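Local atomic coordinates of peptidase M3B, oligoendopeptidase F (Enterococcus faecium, PDB entry 2QR4), a protein that probably hydrolyses peptide bonds in short peptides as a zinc-dependent oligoendopeptidase of the M3 metallopeptidase family. Residues A195-L200 and D483-F488; V162-E167 and Y201-Q206. All blocks are in the same frame, centred on the assembly; numbering follows the deposited sequence.

Contact 1. Residues A195-L200 and D483-F488; sequences AAFKGL and DPEIKF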
loop_
_atom_site.group_PDB
_atom_site.type_symbol
_atom_site.label_atom_id
_atom_site.label_comp_id
_atom_site.label_asym_id
_atom_site.label_seq_id
_atom_site.Cartn_x
_atom_site.Cartn_y
_atom_site.Cartn_z
ATOM N N ALA A 195 19.460 -25.179 -6.791
ATOM C CA ALA A 195 19.654 -24.546 -5.493
ATOM C C ALA A 195 19.307 -23.049 -5.525
ATOM O O ALA A 195 18.749 -22.531 -4.566
ATOM C CB ALA A 195 21.080 -24.778 -5.010
ATOM N N ALA A 196 19.634 -22.369 -6.625
ATOM C CA ALA A 196 19.306 -20.945 -6.800
ATOM C C ALA A 196 17.819 -20.751 -6.875
ATOM O O ALA A 196 17.269 -19.846 -6.253
ATOM C CB ALA A 196 19.956 -20.370 -8.076
ATOM N N PHE A 197 17.173 -21.612 -7.648
ATOM C CA PHE A 197 15.735 -21.560 -7.856
ATOM C C PHE A 197 15.012 -21.741 -6.522
ATOM O O PHE A 197 14.177 -20.918 -6.161
ATOM C CB PHE A 197 15.352 -22.645 -8.870
ATOM C CG PHE A 197 13.886 -22.771 -9.133
ATOM C CD1 PHE A 197 13.263 -21.972 -10.078
ATOM C CD2 PHE A 197 13.134 -23.731 -8.472
ATOM C CE1 PHE A 197 11.908 -22.109 -10.342
ATOM C CE2 PHE A 197 11.778 -23.867 -8.723
ATOM C CZ PHE A 197 11.163 -23.054 -9.662
ATOM N N LYS A 198 15.362 -22.792 -5.780
ATOM C CA LYS A 198 14.746 -23.077 -4.464
ATOM C C LYS A 198 15.065 -22.056 -3.378
ATOM O O LYS A 198 14.218 -21.752 -2.528
ATOM C CB LYS A 198 15.119 -24.483 -3.974
ATOM C CG LYS A 198 14.227 -25.543 -4.582
ATOM C CD LYS A 198 14.799 -26.946 -4.547
ATOM C CE LYS A 198 13.878 -27.843 -5.352
ATOM N NZ LYS A 198 14.401 -29.225 -5.429
ATOM N N GLY A 199 16.283 -21.525 -3.412
ATOM C CA GLY A 199 16.663 -20.459 -2.491
ATOM C C GLY A 199 15.807 -19.218 -2.704
ATOM O O GLY A 199 15.260 -18.656 -1.750
ATOM N N LEU A 200 15.676 -18.798 -3.962
ATOM C CA LEU A 200 14.990 -17.547 -4.273
ATOM C C LEU A 200 13.531 -17.688 -3.916
ATOM O O LEU A 200 12.951 -16.817 -3.273
ATOM C CB LEU A 200 15.137 -17.178 -5.752
ATOM C CG LEU A 200 14.417 -15.900 -6.207
ATOM C CD1 LEU A 200 15.342 -14.689 -6.237
ATOM C CD2 LEU A 200 13.798 -16.095 -7.571
ATOM N N ASP A 483 6.589 -27.857 -10.444
ATOM C CA ASP A 483 7.368 -27.440 -9.286
ATOM C C ASP A 483 6.473 -26.639 -8.342
ATOM O O ASP A 483 5.809 -25.701 -8.766
ATOM C CB ASP A 483 8.540 -26.558 -9.729
ATOM C CG ASP A 483 9.576 -27.317 -10.558
ATOM O OD1 ASP A 483 10.150 -28.308 -10.042
ATOM O OD2 ASP A 483 9.836 -26.899 -11.715
ATOM N N PRO A 484 6.444 -27.011 -7.058
ATOM C CA PRO A 484 5.637 -26.235 -6.106
ATOM C C PRO A 484 6.102 -24.787 -5.994
ATOM O O PRO A 484 5.296 -23.886 -5.737
ATOM C CB PRO A 484 5.809 -26.966 -4.763
ATOM C CG PRO A 484 6.844 -28.031 -4.980
ATOM C CD PRO A 484 7.129 -28.172 -6.456
ATOM N N GLU A 485 7.385 -24.550 -6.218
ATOM C CA GLU A 485 7.924 -23.209 -6.052
ATOM C C GLU A 485 7.290 -22.222 -7.027
ATOM O O GLU A 485 7.097 -21.048 -6.702
ATOM C CB GLU A 485 9.440 -23.230 -6.214
ATOM C CG GLU A 485 10.192 -23.953 -5.082
ATOM C CD GLU A 485 10.316 -25.452 -5.283
ATOM O OE1 GLU A 485 9.809 -25.991 -6.294
ATOM O OE2 GLU A 485 10.943 -26.093 -4.423
ATOM N N ILE A 486 6.947 -22.695 -8.218
ATOM C CA ILE A 486 6.541 -21.774 -9.273
ATOM C C ILE A 486 5.141 -21.221 -9.049
ATOM O O ILE A 486 4.721 -20.306 -9.735
ATOM C CB ILE A 486 6.628 -22.418 -10.670
ATOM C CG1 ILE A 486 6.927 -21.345 -11.706
ATOM C CG2 ILE A 486 5.350 -23.162 -11.016
ATOM C CD1 ILE A 486 8.362 -20.851 -11.640
ATOM N N LYS A 487 4.412 -21.778 -8.089
ATOM C CA LYS A 487 3.108 -21.219 -7.735
ATOM C C LYS A 487 3.230 -19.781 -7.215
ATOM O O LYS A 487 2.252 -19.034 -7.216
ATOM C CB LYS A 487 2.401 -22.090 -6.690
ATOM C CG LYS A 487 2.113 -23.489 -7.161
ATOM C CD LYS A 487 1.616 -24.364 -6.027
ATOM C CE LYS A 487 0.257 -23.933 -5.562
ATOM N NZ LYS A 487 -0.414 -25.037 -4.815
ATOM N N PHE A 488 4.426 -19.392 -6.776
ATOM C CA PHE A 488 4.608 -18.077 -6.153
ATOM C C PHE A 488 5.252 -17.063 -7.087
ATOM O O PHE A 488 5.408 -15.890 -6.734
ATOM C CB PHE A 488 5.406 -18.213 -4.852
ATOM C CG PHE A 488 4.896 -19.312 -3.951
ATOM C CD1 PHE A 488 3.635 -19.217 -3.358
ATOM C CD2 PHE A 488 5.659 -20.444 -3.717
ATOM C CE1 PHE A 488 3.153 -20.222 -2.526
ATOM C CE2 PHE A 488 5.181 -21.472 -2.877
ATOM C CZ PHE A 488 3.933 -21.355 -2.285
#
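Asp-483, whose CB lies 4.3 Å from Phe-197 CE2, has both carboxylate oxygens gripped from outside the contact: OD1 by ND1 of His-280 and OD2 by the backbone N of Met-281. With its polar end tied to residues 280-281, the aspartate meets helix 190-206 through its methylene. No hydrogen bond joins 195-200 to 483-488; carbon contacts and neighbouring charges make up the interface, which buries 222 Å² in all. Phe-197 carries much of the contact. Its CG stands anti to the backbone N (chi1 177°), which carries the ring out from the helix to the 3-10 turn 485-487. There Glu-485 CB comes obliquely against the ring, 3.5 Å from Phe-197 CE2, while Ile-486 CD1 meets the ring at its edge, near the ring plane, 4.0 Å from Phe-197 CE1. Tyr-201, Tyr-282 and Tyr-181 close in around the same phenyl group.

Glu-485 bends at chi2 (86°), and this brings its carboxylate beside the stem of Lys-198, its plane turned 64° from the Phe-197 ring. OE2 of Glu-485 lies against the lysine methylenes, 3.3 Å from Lys-198 CG and 3.5 Å from Lys-198 CE. The ammonium group runs past it: Lys-198 NZ stays 4.8 Å from Glu-485 OE2 and forms its salt bridge with Glu-194, one turn earlier on the same helix. Residues 190-206 are thereby joined to a loop about 280 residues later in the M3 peptidase chain. The chemistry is that of apolar packing round Phe-197 bordered by charged groups: Phe-197 and the methylenes of Glu-485 supply most of the packing, and the lysine, salt-bridged to Glu-194, probably eases the negative charge of Glu-485 without bonding to it directly.

Contact 2. Residues V162-E167 and Y201-Q206; sequences VFPTIE and YSVYEQ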
loop_
_atom_site.group_PDB
_atom_site.type_symbol
_atom_site.label_atom_id
_atom_site.label_comp_id
_atom_site.label_asym_id
_atom_site.label_seq_id
_atom_site.Cartn_x
_atom_site.Cartn_y
_atom_site.Cartn_z
ATOM N N VAL A 162 16.364 -10.219 1.655
ATOM C CA VAL A 162 17.668 -10.834 1.400
ATOM C C VAL A 162 17.484 -12.342 1.253
ATOM O O VAL A 162 16.692 -12.961 1.968
ATOM C CB VAL A 162 18.810 -10.468 2.423
ATOM C CG1 VAL A 162 18.459 -9.258 3.277
ATOM C CG2 VAL A 162 19.176 -11.648 3.284
ATOM N N PHE A 163 18.202 -12.911 0.290
ATOM C CA PHE A 163 18.019 -14.302 -0.107
ATOM C C PHE A 163 19.096 -15.193 0.489
ATOM O O PHE A 163 20.148 -14.706 0.905
ATOM C CB PHE A 163 18.001 -14.394 -1.634
ATOM C CG PHE A 163 16.875 -13.632 -2.257
ATOM C CD1 PHE A 163 15.644 -14.236 -2.457
ATOM C CD2 PHE A 163 17.027 -12.298 -2.594
ATOM C CE1 PHE A 163 14.583 -13.528 -3.010
ATOM C CE2 PHE A 163 15.974 -11.589 -3.156
ATOM C CZ PHE A 163 14.751 -12.209 -3.358
ATOM N N PRO A 164 18.849 -16.506 0.531
ATOM C CA PRO A 164 19.826 -17.290 1.261
ATOM C C PRO A 164 21.120 -17.473 0.474
ATOM O O PRO A 164 21.218 -17.083 -0.686
ATOM C CB PRO A 164 19.126 -18.649 1.490
ATOM C CG PRO A 164 17.802 -18.574 0.813
ATOM C CD PRO A 164 17.772 -17.332 -0.041
ATOM N N THR A 165 22.102 -18.049 1.151
ATOM C CA THR A 165 23.356 -18.492 0.578
ATOM C C THR A 165 23.179 -19.873 -0.051
ATOM O O THR A 165 22.424 -20.695 0.454
ATOM C CB THR A 165 24.397 -18.594 1.729
ATOM O OG1 THR A 165 25.247 -17.445 1.708
ATOM C CG2 THR A 165 25.228 -19.861 1.643
ATOM N N ILE A 166 23.884 -20.137 -1.141
ATOM C CA ILE A 166 23.944 -21.485 -1.682
ATOM C C ILE A 166 25.403 -21.881 -1.880
ATOM O O ILE A 166 26.298 -21.057 -1.702
ATOM C CB ILE A 166 23.240 -21.577 -3.051
ATOM C CG1 ILE A 166 23.943 -20.665 -4.066
ATOM C CG2 ILE A 166 21.766 -21.229 -2.918
ATOM C CD1 ILE A 166 23.515 -20.857 -5.505
ATOM N N GLU A 167 25.640 -23.138 -2.254
ATOM C CA GLU A 167 26.962 -23.540 -2.734
ATOM C C GLU A 167 27.015 -23.265 -4.223
ATOM O O GLU A 167 26.150 -23.722 -4.967
ATOM C CB GLU A 167 27.240 -25.028 -2.485
ATOM C CG GLU A 167 28.705 -25.397 -2.747
ATOM C CD GLU A 167 28.940 -26.885 -2.991
ATOM O OE1 GLU A 167 29.870 -27.215 -3.757
ATOM O OE2 GLU A 167 28.204 -27.721 -2.424
ATOM N N TYR A 201 12.945 -18.811 -4.314
ATOM C CA TYR A 201 11.527 -19.035 -4.074
ATOM C C TYR A 201 11.171 -19.279 -2.614
ATOM O O TYR A 201 10.042 -19.030 -2.215
ATOM C CB TYR A 201 10.967 -20.107 -5.004
ATOM C CG TYR A 201 10.676 -19.542 -6.373
ATOM C CD1 TYR A 201 9.525 -18.809 -6.606
ATOM C CD2 TYR A 201 11.578 -19.687 -7.413
ATOM C CE1 TYR A 201 9.262 -18.252 -7.861
ATOM C CE2 TYR A 201 11.327 -19.140 -8.664
ATOM C CZ TYR A 201 10.159 -18.432 -8.880
ATOM O OH TYR A 201 9.900 -17.891 -10.123
ATOM N N SER A 202 12.119 -19.735 -1.803
ATOM C CA SER A 202 11.815 -19.881 -0.380
ATOM C C SER A 202 11.429 -18.517 0.201
ATOM O O SER A 202 10.591 -18.425 1.077
ATOM C CB SER A 202 12.991 -20.496 0.391
ATOM O OG SER A 202 14.123 -19.640 0.365
ATOM N N VAL A 203 12.022 -17.454 -0.318
ATOM C CA VAL A 203 11.732 -16.117 0.181
ATOM C C VAL A 203 10.404 -15.557 -0.340
ATOM O O VAL A 203 9.649 -14.959 0.418
ATOM C CB VAL A 203 12.899 -15.133 -0.129
ATOM C CG1 VAL A 203 12.511 -13.707 0.227
ATOM C CG2 VAL A 203 14.152 -15.550 0.641
ATOM N N TYR A 204 10.118 -15.729 -1.627
ATOM C CA TYR A 204 8.810 -15.318 -2.147
ATOM C C TYR A 204 7.667 -16.051 -1.477
ATOM O O TYR A 204 6.623 -15.467 -1.201
ATOM C CB TYR A 204 8.751 -15.394 -3.681
ATOM C CG TYR A 204 9.546 -14.263 -4.239
ATOM C CD1 TYR A 204 9.067 -12.959 -4.170
ATOM C CD2 TYR A 204 10.826 -14.468 -4.728
ATOM C CE1 TYR A 204 9.827 -11.897 -4.621
ATOM C CE2 TYR A 204 11.589 -13.420 -5.185
ATOM C CZ TYR A 204 11.088 -12.139 -5.131
ATOM O OH TYR A 204 11.858 -11.108 -5.587
ATOM N N GLU A 205 7.872 -17.323 -1.175
ATOM C CA GLU A 205 6.873 -18.074 -0.439
ATOM C C GLU A 205 6.654 -17.477 0.962
ATOM O O GLU A 205 5.522 -17.294 1.408
ATOM C CB GLU A 205 7.264 -19.550 -0.364
ATOM C CG GLU A 205 6.487 -20.366 0.686
ATOM C CD GLU A 205 6.715 -21.872 0.565
ATOM O OE1 GLU A 205 7.822 -22.298 0.173
ATOM O OE2 GLU A 205 5.784 -22.640 0.869
ATOM N N GLN A 206 7.734 -17.169 1.661
ATOM C CA GLN A 206 7.597 -16.583 2.983
ATOM C C GLN A 206 6.775 -15.294 2.957
ATOM O O GLN A 206 5.987 -15.034 3.866
ATOM C CB GLN A 206 8.968 -16.269 3.567
ATOM C CG GLN A 206 8.949 -16.006 5.070
ATOM C CD GLN A 206 10.239 -15.368 5.543
ATOM O OE1 GLN A 206 11.316 -15.579 4.958
ATOM N NE2 GLN A 206 10.144 -14.576 6.599
#
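Phe-163 packs its ring against Val-203 and Tyr-204 of helix 190-206, and this buried corner is the close-fitting part of the contact. The CB of Val-203 points toward 162-167, and the residue brings CB and both methyls obliquely against the CD1-CE1 side of the phenylalanine ring: CG2 is 3.7 Å from Phe-163 CD1, with CB equally near and CG1 hardly further from CE1. One residue on, CE2 of Tyr-204 reaches the edge of the same ring, near its plane, 3.7 Å from Phe-163 CE1. The two aromatic rings form an oblique pair, inclined at 41° with centroids 5.8 Å apart. Phe-163 CG lies anti to its own carbonyl carbon (chi1 -62°), a setting that brings the ring alongside the helix, against Val-203 and Tyr-204. The tyrosine hydroxyl skirts the phenyl group on its way to a hydrogen bond with Asn-157 of helix 143-160.

Towards the solvent the fit slackens. Pro-164 CG merely rests 3.9 Å from Ser-202 OG, whose hydrogen bond goes to Gly-199 O within the helix. Val-162 has its CB directed away from the helix and offers its carbonyl O instead, 3.9 Å from Val-203 CG2; it packs on Gln-206 of the second subunit, so this margin adjoins the dimer interface. In the fold, residues 162-167 lead from helix 143-160 into strand 165-167, which pairs antiparallel with 173-175. His-178, at the start of helix 178-185, meets the Phe-163 ring edge-to-face, so the ring touches both helix 178-185 and helix 190-206.

Helix 190-206 serves both contacts, 195-200 taking the loop 483-488 and 201-206 the approach to the small hairpin; their centres are 9 Å apart. Tyr-201, its CB turned away from 162-167, bridges towards contact 1: its CD1 is 3.3 Å from Glu-485 O and its OH 3.7 Å from Ile-486 CD1. In the other direction, Leu-200 CD1 packs 3.5 Å from Phe-163 CE1 of contact 2. Both contacts lie peripherally, about 25 and 27 Å from the chain centre to their own centres. The HExxH sequence expected to bind the catalytic zinc belongs to helix 361-379, which supplies no residue to either contact.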